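Local coordinates for protein hypothetic aldehyde deformylating oxygenase (Sulfolobus tokodaii, PDB 5V4T) that binds ferric iron within a ferritin-like helical bundle and probably acts as an oxidoreductase, consistent with aldehyde deformylating oxygenase activity, at residues Y18-F23 against K120-T125; I55-H60 against E143-H148; F61-E66 against E136-I141; F106-E111 against F151-I156. All blocks are in the same frame, centred on the assembly; numbering follows the deposited sequence.

Contact 1. Residues Y18-F23 against K120-T125; sequences YLSAHF and KILNET
In the ferritin-like helical bundle, Leu19, Ser20 and Phe23 of helix 10-23 pack against Ile121 and Leu122 of helix 98-128. The short axes pass 10.5 Å apart at 135°, and what joins them is almost wholly hydrocarbon. Leu122 divides its two methyls between the partners: CD2 lies 3.9 Å from Leu19 CB, while CD1 comes 3.8 Å from Phe23 CE1, the leucine and the phenylalanine running past each other in opposite directions. Farther out along Leu19, its CD1 presses on Ile121 CG2 at 3.3 Å, tighter than ordinary van der Waals contact, with the two side chains crossing at about a right angle. That methyl branch of Ile121 stands opposite the backbone N, since chi1 of -63° places CG1 beside the N instead. Ser20 OG borders both Leu122 methyls, but its hydrogen bond goes back along its own helix to Ile16 O, which satisfies the hydroxyl in apolar surroundings. Ile138 of helix 132-155 also touches Leu122. Phe23 also touches Ala115 and Leu119 of its partner helix, and its side chain is about 6 Å from that of the iron ligand Glu145. Beside the interface, Ile121 O is gripped twice by one residue: Thr125 N provides the helical bond, and Thr125 OG1 comes from above the carbonyl plane at 2.9 Å.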
# COMPACT_ATOMS: atom_id res chain seq x y z
N TYR A 18 -3.62 3.51 -12.27
CA TYR A 18 -2.78 4.42 -11.48
C TYR A 18 -2.64 3.97 -10.03
O TYR A 18 -1.52 3.85 -9.49
CB TYR A 18 -3.34 5.79 -11.50
CG TYR A 18 -2.61 6.81 -10.65
CD1 TYR A 18 -1.36 7.31 -11.04
CD2 TYR A 18 -3.11 7.21 -9.42
CE1 TYR A 18 -0.71 8.25 -10.28
CE2 TYR A 18 -2.45 8.17 -8.65
CZ TYR A 18 -1.23 8.66 -9.10
OH TYR A 18 -0.51 9.58 -8.34
N LEU A 19 -3.78 3.60 -9.49
CA LEU A 19 -3.79 3.09 -8.11
C LEU A 19 -3.10 1.74 -8.00
O LEU A 19 -2.38 1.48 -7.06
CB LEU A 19 -5.20 3.03 -7.54
CG LEU A 19 -5.79 4.39 -7.25
CD1 LEU A 19 -7.27 4.20 -7.01
CD2 LEU A 19 -5.08 5.10 -6.08
N SER A 20 -3.33 0.84 -8.96
CA SER A 20 -2.69 -0.45 -8.95
C SER A 20 -1.16 -0.32 -8.99
O SER A 20 -0.45 -1.11 -8.36
CB SER A 20 -3.16 -1.33 -10.11
OG SER A 20 -4.55 -1.54 -10.00
N ALA A 21 -0.66 0.68 -9.73
CA ALA A 21 0.80 0.87 -9.79
C ALA A 21 1.40 1.22 -8.42
O ALA A 21 2.62 0.98 -8.20
CB ALA A 21 1.13 2.00 -10.77
N HIS A 22 0.62 1.76 -7.52
CA HIS A 22 1.09 1.97 -6.13
C HIS A 22 1.33 0.66 -5.40
O HIS A 22 2.19 0.58 -4.54
CB HIS A 22 0.13 2.85 -5.32
CG HIS A 22 0.07 4.27 -5.79
ND1 HIS A 22 -0.34 4.63 -7.07
CD2 HIS A 22 0.26 5.43 -5.12
CE1 HIS A 22 -0.32 5.95 -7.17
NE2 HIS A 22 0.01 6.46 -5.99
N PHE A 23 0.60 -0.37 -5.77
CA PHE A 23 0.88 -1.72 -5.24
C PHE A 23 1.90 -2.49 -6.02
O PHE A 23 2.50 -3.45 -5.50
CB PHE A 23 -0.42 -2.53 -5.21
CG PHE A 23 -1.46 -1.91 -4.34
CD1 PHE A 23 -2.30 -0.90 -4.80
CD2 PHE A 23 -1.59 -2.29 -3.01
CE1 PHE A 23 -3.23 -0.29 -3.98
CE2 PHE A 23 -2.51 -1.66 -2.19
CZ PHE A 23 -3.34 -0.66 -2.68
N LYS A 120 -9.68 0.34 -0.76
CA LYS A 120 -11.09 0.76 -0.73
C LYS A 120 -11.51 1.27 -2.10
O LYS A 120 -12.58 0.88 -2.62
CB LYS A 120 -11.28 1.89 0.31
CG LYS A 120 -12.57 2.70 0.11
CD LYS A 120 -12.53 3.97 1.01
CE LYS A 120 -13.57 5.02 0.62
NZ LYS A 120 -14.90 4.44 1.00
N ILE A 121 -10.75 2.15 -2.68
CA ILE A 121 -11.10 2.69 -3.98
C ILE A 121 -11.12 1.59 -5.04
O ILE A 121 -12.06 1.46 -5.79
CB ILE A 121 -10.14 3.80 -4.41
CG1 ILE A 121 -10.23 4.99 -3.42
CG2 ILE A 121 -10.37 4.20 -5.85
CD1 ILE A 121 -9.06 5.92 -3.60
N LEU A 122 -10.09 0.74 -5.04
CA LEU A 122 -10.05 -0.39 -6.00
C LEU A 122 -11.20 -1.34 -5.85
O LEU A 122 -11.73 -1.85 -6.87
CB LEU A 122 -8.67 -1.11 -6.01
CG LEU A 122 -7.55 -0.23 -6.50
CD1 LEU A 122 -6.21 -0.90 -6.26
CD2 LEU A 122 -7.70 0.10 -8.00
N ASN A 123 -11.56 -1.66 -4.59
CA ASN A 123 -12.72 -2.53 -4.34
C ASN A 123 -14.03 -1.96 -4.85
O ASN A 123 -14.74 -2.55 -5.62
CB ASN A 123 -12.78 -2.76 -2.82
CG ASN A 123 -13.78 -3.79 -2.41
OD1 ASN A 123 -14.39 -4.50 -3.19
ND2 ASN A 123 -13.96 -3.88 -1.10
N GLU A 124 -14.30 -0.76 -4.41
CA GLU A 124 -15.54 -0.07 -4.78
C GLU A 124 -15.66 0.12 -6.30
O GLU A 124 -16.71 -0.13 -6.88
CB GLU A 124 -15.61 1.27 -4.11
CG GLU A 124 -15.78 1.12 -2.62
CD GLU A 124 -15.87 2.42 -1.87
OE1 GLU A 124 -15.70 3.50 -2.47
OE2 GLU A 124 -16.15 2.35 -0.64
N THR A 125 -14.56 0.52 -6.92
CA THR A 125 -14.56 0.85 -8.34
C THR A 125 -14.71 -0.44 -9.16
O THR A 125 -15.50 -0.50 -10.14
CB THR A 125 -13.30 1.63 -8.73
OG1 THR A 125 -13.28 2.85 -8.00
CG2 THR A 125 -13.34 1.93 -10.21

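Contact 2. Residues I55-H60 against E143-H148; sequences IEEIEH and EDEARH. With FE (Fe (III) ion), chain C.
Glu57, Glu145 and His148 close on one ferric ion from two helices. Glu57 binds through OE2 at 2.0 Å, His148 through ND1 at 2.2 Å, and Glu145 chelates with OE1 and OE2, each 2.2 Å from the iron; water 3 and Glu111 complete the shell. Glu57-His60 and Glu145-His148 both read as the ExxH sequence of ferritin-like diiron proteins, although here His60 binds no iron. Instead, its NE2 donates to the anti lone pair of Asp144 OD2 at 2.7 Å in a nearly straight bond (172°), ring and carboxylate almost coplanar, while its CE1 edge faces Glu145 OE2. Glu56 holds the far side of the other imidazole: extended beyond CG (chi2 169°), it takes the NE2 proton of His148 on the anti side of OE1 at 2.7 Å, in the ring plane. Its OE2 receives Arg147 NH2 from above the carboxylate plane at 2.9 Å, and the same NH2 makes a weak bond to Asp144 OD1. An alanine in place of Glu56 would probably leave His148 NE2 without its acceptor, let the imidazole turn more easily and cost Arg147 a carboxylate partner. Helices 49-67 and 132-155 run antiparallel here, at 149°, while helix 98-128 lays Phe106 against Glu57 and Leu119 against Glu145.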
# COMPACT_ATOMS: atom_id res chain seq x y z
N ILE A 55 5.90 -13.70 1.70
CA ILE A 55 5.27 -14.52 0.62
C ILE A 55 3.99 -13.87 0.11
O ILE A 55 3.77 -13.81 -1.08
CB ILE A 55 5.03 -15.95 1.10
CG1 ILE A 55 6.42 -16.64 1.15
CG2 ILE A 55 4.10 -16.69 0.19
CD1 ILE A 55 6.41 -17.76 2.11
N GLU A 56 3.18 -13.33 1.03
CA GLU A 56 1.94 -12.68 0.66
C GLU A 56 2.19 -11.44 -0.16
O GLU A 56 1.50 -11.17 -1.12
CB GLU A 56 1.03 -12.38 1.85
CG GLU A 56 0.41 -13.64 2.40
CD GLU A 56 -0.28 -13.52 3.70
OE1 GLU A 56 -0.01 -12.58 4.48
OE2 GLU A 56 -1.03 -14.50 4.00
N GLU A 57 3.22 -10.67 0.17
CA GLU A 57 3.54 -9.50 -0.63
C GLU A 57 3.95 -9.89 -2.07
O GLU A 57 3.60 -9.21 -3.03
CB GLU A 57 4.62 -8.67 -0.01
CG GLU A 57 4.35 -8.15 1.39
CD GLU A 57 3.22 -7.11 1.47
OE1 GLU A 57 3.01 -6.46 0.46
OE2 GLU A 57 2.65 -6.93 2.55
N ILE A 58 4.71 -10.97 -2.22
CA ILE A 58 5.02 -11.49 -3.52
C ILE A 58 3.78 -11.92 -4.24
O ILE A 58 3.63 -11.66 -5.42
CB ILE A 58 5.99 -12.67 -3.46
CG1 ILE A 58 7.26 -12.14 -2.90
CG2 ILE A 58 6.21 -13.23 -4.83
CD1 ILE A 58 8.26 -13.21 -2.49
N GLU A 59 2.91 -12.64 -3.58
CA GLU A 59 1.62 -12.96 -4.20
C GLU A 59 0.81 -11.77 -4.70
O GLU A 59 0.17 -11.82 -5.79
CB GLU A 59 0.79 -13.76 -3.19
CG GLU A 59 1.32 -15.13 -2.95
CD GLU A 59 0.52 -15.90 -1.98
OE1 GLU A 59 -0.03 -15.35 -0.98
OE2 GLU A 59 0.36 -17.11 -2.27
N HIS A 60 0.84 -10.68 -3.92
CA HIS A 60 0.16 -9.44 -4.35
C HIS A 60 0.78 -8.89 -5.62
O HIS A 60 0.07 -8.60 -6.63
CB HIS A 60 0.13 -8.41 -3.26
CG HIS A 60 -0.55 -8.86 -2.02
ND1 HIS A 60 -0.56 -8.08 -0.89
CD2 HIS A 60 -1.21 -10.00 -1.70
CE1 HIS A 60 -1.18 -8.73 0.08
NE2 HIS A 60 -1.60 -9.88 -0.39
N GLU A 143 -8.04 -8.70 2.93
CA GLU A 143 -7.96 -9.66 4.03
C GLU A 143 -6.55 -9.86 4.53
O GLU A 143 -6.31 -9.87 5.76
CB GLU A 143 -8.60 -10.96 3.63
CG GLU A 143 -8.75 -11.98 4.72
CD GLU A 143 -9.52 -13.22 4.21
OE1 GLU A 143 -9.52 -13.51 2.99
OE2 GLU A 143 -10.12 -13.89 5.05
N ASP A 144 -5.62 -10.05 3.58
CA ASP A 144 -4.23 -10.23 3.93
C ASP A 144 -3.73 -9.01 4.67
O ASP A 144 -3.02 -9.14 5.67
CB ASP A 144 -3.37 -10.41 2.70
CG ASP A 144 -3.50 -11.78 2.04
OD1 ASP A 144 -4.24 -12.69 2.49
OD2 ASP A 144 -2.86 -11.90 0.94
N GLU A 145 -4.07 -7.81 4.18
CA GLU A 145 -3.52 -6.59 4.75
C GLU A 145 -3.96 -6.35 6.17
O GLU A 145 -3.20 -5.78 6.99
CB GLU A 145 -3.78 -5.38 3.86
CG GLU A 145 -2.97 -5.41 2.56
CD GLU A 145 -1.48 -5.63 2.77
OE1 GLU A 145 -0.93 -5.01 3.71
OE2 GLU A 145 -0.88 -6.42 2.00
N ALA A 146 -5.17 -6.77 6.52
CA ALA A 146 -5.61 -6.71 7.90
C ALA A 146 -4.71 -7.49 8.83
O ALA A 146 -4.35 -7.01 9.91
CB ALA A 146 -7.06 -7.16 8.04
N ARG A 147 -4.26 -8.65 8.40
CA ARG A 147 -3.30 -9.41 9.19
C ARG A 147 -1.94 -8.81 9.18
O ARG A 147 -1.22 -8.84 10.19
CB ARG A 147 -3.23 -10.84 8.68
CG ARG A 147 -4.43 -11.72 8.94
CD ARG A 147 -4.08 -13.21 8.62
NE ARG A 147 -3.54 -13.44 7.27
CZ ARG A 147 -4.26 -13.64 6.15
NH1 ARG A 147 -5.57 -13.61 6.17
NH2 ARG A 147 -3.65 -13.84 5.00
N HIS A 148 -1.55 -8.19 8.07
CA HIS A 148 -0.27 -7.48 8.00
C HIS A 148 -0.20 -6.36 9.03
O HIS A 148 0.77 -6.19 9.74
CB HIS A 148 0.04 -6.95 6.62
CG HIS A 148 0.24 -8.04 5.59
ND1 HIS A 148 0.60 -7.79 4.29
CD2 HIS A 148 0.06 -9.38 5.69
CE1 HIS A 148 0.69 -8.94 3.64
NE2 HIS A 148 0.36 -9.92 4.46
FE FE C . 0.97 -5.96 3.08
O HOH W 1 -2.82 -15.54 2.28
O HOH W 2 0.23 -5.63 -1.07
O HOH W 3 1.32 -4.49 1.67
O HOH W 4 -2.60 -13.90 -0.78

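Contact 3. Residues F61-E66 against E136-I141; sequences FDFFNE and EGIKRI
Phe63 is the first residue of 61-66 to reach across, and it meets the backbone of helix 132-155 directly. Its CG stands opposite the backbone N (chi1 163°), which swings the ring out over Gly137: the glycine carbonyl carbon lies over one face, and CE1 approaches Gly137 CA to 3.7 Å. A beta carbon on Gly137 would fall only 2.2 Å from Phe63 CE1, so the absence of a side chain there is what lets the ring settle on the helix. Ile141 meets the same ring obliquely, its CD1 3.9 Å from Phe63 CD2. These are two antiparallel helices of the ferritin-like bundle, their short axes 11.1 Å apart at 165°, and the pairing continues along the same two helices toward the iron site. Phe64 follows, its CG beside the backbone N (chi1 -73°), a turn that brings the far end of the ring up to helix 132-155 although the residue does not start out facing it. Phe63 CD2 sits over the centre of the Phe64 ring, 3.8 Å above its plane. Across the interface Phe64 CE2 touches Ile141 CD1 at 3.7 Å, and Phe64 CZ lies 4.1 Å from Ile138 CD1; the Ile141 methyl thus meets both aromatic rings. Tyr24 packs on Phe64, and Leu119 of helix 98-128 lies against both isoleucines.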
# COMPACT_ATOMS: atom_id res chain seq x y z
N PHE A 61 2.11 -8.86 -5.67
CA PHE A 61 2.82 -8.42 -6.89
C PHE A 61 2.45 -9.27 -8.03
O PHE A 61 2.16 -8.76 -9.14
CB PHE A 61 4.32 -8.57 -6.72
CG PHE A 61 4.99 -7.43 -6.06
CD1 PHE A 61 4.29 -6.41 -5.39
CD2 PHE A 61 6.38 -7.43 -6.03
CE1 PHE A 61 4.97 -5.39 -4.76
CE2 PHE A 61 7.06 -6.41 -5.41
CZ PHE A 61 6.35 -5.39 -4.77
N ASP A 62 2.42 -10.56 -7.80
CA ASP A 62 2.10 -11.50 -8.89
C ASP A 62 0.67 -11.31 -9.40
O ASP A 62 0.42 -11.45 -10.57
CB ASP A 62 2.37 -12.93 -8.52
CG ASP A 62 3.88 -13.21 -8.35
OD1 ASP A 62 4.70 -12.41 -8.86
OD2 ASP A 62 4.23 -14.16 -7.64
N PHE A 63 -0.28 -11.04 -8.52
CA PHE A 63 -1.66 -10.76 -8.92
C PHE A 63 -1.71 -9.56 -9.90
O PHE A 63 -2.38 -9.60 -10.95
CB PHE A 63 -2.52 -10.55 -7.69
CG PHE A 63 -3.81 -9.87 -7.97
CD1 PHE A 63 -4.87 -10.56 -8.54
CD2 PHE A 63 -3.92 -8.52 -7.75
CE1 PHE A 63 -6.04 -9.91 -8.89
CE2 PHE A 63 -5.09 -7.85 -8.05
CZ PHE A 63 -6.14 -8.56 -8.66
N PHE A 64 -1.03 -8.47 -9.55
CA PHE A 64 -1.10 -7.28 -10.40
C PHE A 64 -0.35 -7.54 -11.70
O PHE A 64 -0.82 -7.13 -12.75
CB PHE A 64 -0.55 -6.05 -9.68
CG PHE A 64 -1.46 -5.53 -8.62
CD1 PHE A 64 -2.67 -4.88 -8.96
CD2 PHE A 64 -1.19 -5.78 -7.26
CE1 PHE A 64 -3.52 -4.39 -7.95
CE2 PHE A 64 -2.04 -5.29 -6.31
CZ PHE A 64 -3.21 -4.64 -6.64
N ASN A 65 0.77 -8.22 -11.62
CA ASN A 65 1.55 -8.45 -12.86
C ASN A 65 0.77 -9.31 -13.81
O ASN A 65 0.72 -9.02 -14.98
CB ASN A 65 2.89 -9.04 -12.45
CG ASN A 65 3.78 -9.37 -13.63
OD1 ASN A 65 4.15 -8.51 -14.39
ND2 ASN A 65 4.09 -10.62 -13.77
N GLU A 66 0.12 -10.34 -13.31
CA GLU A 66 -0.70 -11.20 -14.15
C GLU A 66 -1.93 -10.51 -14.68
O GLU A 66 -2.29 -10.65 -15.84
CB GLU A 66 -1.13 -12.45 -13.39
CG GLU A 66 0.04 -13.40 -13.08
CD GLU A 66 0.81 -13.84 -14.35
OE1 GLU A 66 0.18 -14.00 -15.45
OE2 GLU A 66 2.05 -14.04 -14.23
N GLU A 136 -12.27 -9.70 -6.74
CA GLU A 136 -11.98 -10.77 -5.82
C GLU A 136 -10.54 -10.73 -5.38
O GLU A 136 -10.22 -10.97 -4.18
CB GLU A 136 -12.29 -12.11 -6.46
CG GLU A 136 -12.01 -13.30 -5.55
CD GLU A 136 -12.81 -13.35 -4.27
OE1 GLU A 136 -13.88 -12.74 -4.13
OE2 GLU A 136 -12.35 -14.06 -3.38
N GLY A 137 -9.65 -10.34 -6.28
CA GLY A 137 -8.25 -10.23 -5.96
C GLY A 137 -8.03 -9.11 -4.94
O GLY A 137 -7.30 -9.27 -3.95
N ILE A 138 -8.70 -8.01 -5.12
CA ILE A 138 -8.56 -6.90 -4.15
C ILE A 138 -9.13 -7.34 -2.79
O ILE A 138 -8.53 -7.02 -1.77
CB ILE A 138 -9.33 -5.63 -4.70
CG1 ILE A 138 -8.66 -5.09 -5.99
CG2 ILE A 138 -9.39 -4.53 -3.66
CD1 ILE A 138 -7.23 -4.71 -5.85
N LYS A 139 -10.27 -8.02 -2.76
CA LYS A 139 -10.83 -8.50 -1.47
C LYS A 139 -9.83 -9.38 -0.77
O LYS A 139 -9.72 -9.30 0.48
CB LYS A 139 -12.16 -9.18 -1.70
CG LYS A 139 -13.23 -8.17 -2.01
CD LYS A 139 -14.46 -8.72 -2.67
CE LYS A 139 -15.05 -9.85 -1.97
NZ LYS A 139 -16.33 -10.28 -2.67
N ARG A 140 -9.10 -10.22 -1.52
CA ARG A 140 -8.10 -11.09 -0.94
C ARG A 140 -6.94 -10.31 -0.36
O ARG A 140 -6.49 -10.59 0.77
CB ARG A 140 -7.60 -12.14 -1.93
CG ARG A 140 -8.67 -13.17 -2.32
CD ARG A 140 -8.31 -14.05 -3.48
NE ARG A 140 -9.36 -15.02 -3.69
CZ ARG A 140 -9.43 -15.84 -4.75
NH1 ARG A 140 -8.56 -15.70 -5.73
NH2 ARG A 140 -10.41 -16.73 -4.82
N ILE A 141 -6.52 -9.27 -1.05
CA ILE A 141 -5.45 -8.44 -0.54
C ILE A 141 -5.91 -7.70 0.71
O ILE A 141 -5.19 -7.60 1.68
CB ILE A 141 -4.96 -7.47 -1.63
CG1 ILE A 141 -4.32 -8.24 -2.77
CG2 ILE A 141 -3.98 -6.46 -1.03
CD1 ILE A 141 -4.00 -7.38 -4.00

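Contact 4. Residues F106-E111 against F151-I156; sequences FHMITE and FGLSLI. With FE (Fe (III) ion), chain C.
His107 and Gly152 bring helices 98-128 and 132-155 of the ferritin-like bundle within 5.2 Å between CA atoms, with short axes 9.1 Å apart at 140°. Helix 98-128 widens here into a pi-type turn, closed by Glu111 N bonding to Phe106 O at 2.8 Å. Gly152 permits the close approach: a beta carbon on it would clash with His107 CB. The imidazole meets the glycine obliquely, His107 CG 3.6 Å from Gly152 CA. Leu155 CD1 sits over one ring face, 4.1 Å from His107 CE1, and the Phe151 ring stands obliquely at 68°. His107 NE2 is hydrogen-bonded to Gln53 OE1 of helix 49-67. A leucine in place of His107 would probably leave Gln53 OE1 without this partner and disturb the fit against Gly152 and Phe151. Met108, bent along its chain, crosses Leu153 at about a right angle, SD lying 3.8 Å from Leu153 CD2, while its CE reaches Leu153 N at 3.7 Å; helix 159-179 packs on Met108 through Val166. One turn on from His107, Glu111 extends beyond CG (chi2 -179°) and binds the iron with OE2 at 1.9 Å.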
# COMPACT_ATOMS: atom_id res chain seq x y z
N PHE A 106 6.05 1.10 7.24
CA PHE A 106 5.40 0.14 6.32
C PHE A 106 4.10 -0.36 6.92
O PHE A 106 3.00 -0.00 6.39
CB PHE A 106 6.31 -1.04 5.99
CG PHE A 106 5.74 -1.86 4.87
CD1 PHE A 106 5.73 -1.38 3.56
CD2 PHE A 106 5.21 -3.10 5.13
CE1 PHE A 106 5.14 -2.10 2.55
CE2 PHE A 106 4.64 -3.84 4.09
CZ PHE A 106 4.59 -3.34 2.81
N HIS A 107 4.12 -1.10 8.03
CA HIS A 107 2.86 -1.66 8.45
C HIS A 107 1.81 -0.61 8.78
O HIS A 107 0.63 -0.76 8.46
CB HIS A 107 3.05 -2.64 9.58
CG HIS A 107 3.99 -3.75 9.24
ND1 HIS A 107 5.36 -3.59 9.09
CD2 HIS A 107 3.74 -5.05 8.94
CE1 HIS A 107 5.91 -4.74 8.76
NE2 HIS A 107 4.95 -5.65 8.68
N MET A 108 2.17 0.40 9.57
CA MET A 108 1.17 1.38 9.98
C MET A 108 0.81 2.36 8.89
O MET A 108 -0.35 2.49 8.59
CB MET A 108 1.64 2.19 11.24
CG MET A 108 1.88 1.32 12.46
SD MET A 108 0.46 0.43 13.11
CE MET A 108 0.79 -1.25 12.53
N ILE A 109 1.78 3.05 8.31
CA ILE A 109 1.48 4.11 7.37
C ILE A 109 1.15 3.52 5.98
O ILE A 109 0.23 3.93 5.30
CB ILE A 109 2.62 5.15 7.32
CG1 ILE A 109 2.62 6.05 8.56
CG2 ILE A 109 2.63 5.96 6.03
CD1 ILE A 109 1.48 7.06 8.62
N THR A 110 1.98 2.62 5.52
CA THR A 110 1.83 2.15 4.13
C THR A 110 0.70 1.18 4.04
O THR A 110 -0.20 1.36 3.21
CB THR A 110 3.13 1.54 3.57
OG1 THR A 110 4.19 2.50 3.70
CG2 THR A 110 3.00 1.16 2.12
N GLU A 111 0.70 0.14 4.86
CA GLU A 111 -0.38 -0.83 4.87
C GLU A 111 -1.62 -0.31 5.57
O GLU A 111 -2.72 -0.53 5.09
CB GLU A 111 0.08 -2.16 5.46
CG GLU A 111 1.29 -2.75 4.72
CD GLU A 111 1.75 -4.10 5.29
OE1 GLU A 111 2.00 -4.17 6.51
OE2 GLU A 111 1.91 -5.12 4.55
N PHE A 151 0.01 -7.77 12.51
CA PHE A 151 1.38 -8.21 12.74
C PHE A 151 2.31 -7.05 13.05
O PHE A 151 3.12 -7.12 13.99
CB PHE A 151 1.89 -8.99 11.53
CG PHE A 151 3.32 -9.43 11.66
CD1 PHE A 151 3.73 -10.27 12.67
CD2 PHE A 151 4.22 -9.04 10.72
CE1 PHE A 151 5.10 -10.62 12.77
CE2 PHE A 151 5.57 -9.35 10.83
CZ PHE A 151 5.98 -10.14 11.86
N GLY A 152 2.18 -5.94 12.31
CA GLY A 152 3.01 -4.81 12.55
C GLY A 152 2.84 -4.30 13.97
O GLY A 152 3.83 -3.90 14.60
N LEU A 153 1.62 -4.31 14.49
CA LEU A 153 1.39 -3.90 15.91
C LEU A 153 2.21 -4.72 16.85
O LEU A 153 2.73 -4.23 17.82
CB LEU A 153 -0.10 -3.97 16.28
CG LEU A 153 -1.05 -3.02 15.61
CD1 LEU A 153 -2.48 -3.46 15.99
CD2 LEU A 153 -0.80 -1.56 16.06
N SER A 154 2.38 -6.01 16.55
CA SER A 154 3.14 -6.87 17.37
C SER A 154 4.64 -6.60 17.38
O SER A 154 5.31 -6.98 18.36
CB SER A 154 2.81 -8.37 17.00
OG SER A 154 3.66 -8.82 16.01
N LEU A 155 5.19 -5.93 16.39
CA LEU A 155 6.57 -5.57 16.25
C LEU A 155 6.93 -4.33 17.08
O LEU A 155 8.12 -4.03 17.27
CB LEU A 155 6.95 -5.27 14.81
CG LEU A 155 6.84 -6.47 13.85
CD1 LEU A 155 7.15 -6.01 12.41
CD2 LEU A 155 7.72 -7.64 14.30
N ILE A 156 5.91 -3.58 17.50
CA ILE A 156 6.13 -2.35 18.27
C ILE A 156 6.22 -2.62 19.76
O ILE A 156 5.28 -3.19 20.36
CB ILE A 156 5.00 -1.36 17.97
CG1 ILE A 156 5.15 -0.92 16.53
CG2 ILE A 156 5.06 -0.14 18.90
CD1 ILE A 156 3.88 -0.33 15.93
FE FE C . 0.97 -5.96 3.08
O HOH W 3 1.32 -4.49 1.67

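Overall arrangement
Contacts 2 and 4, with centres 12 Å apart, build the iron site together: both touch the ion, water 3 belongs to both, and Glu57 OE2 lies 2.8 Å from Glu111 OE2 on the shared metal. Contact 3 continues contact 2 along the same helix pair, its centre 10 Å away, with His60 CD2 against Ile141 CG1 at 3.7 Å. Contact 1 then joins contact 3, where Phe23 CB meets Phe64 CE2 at 3.4 Å. It lies on the opposite side of the chain's centre from contact 4, about 20 Å away between centres, although both use helix 98-128; the Phe23 side chain is still about 8 Å from the iron.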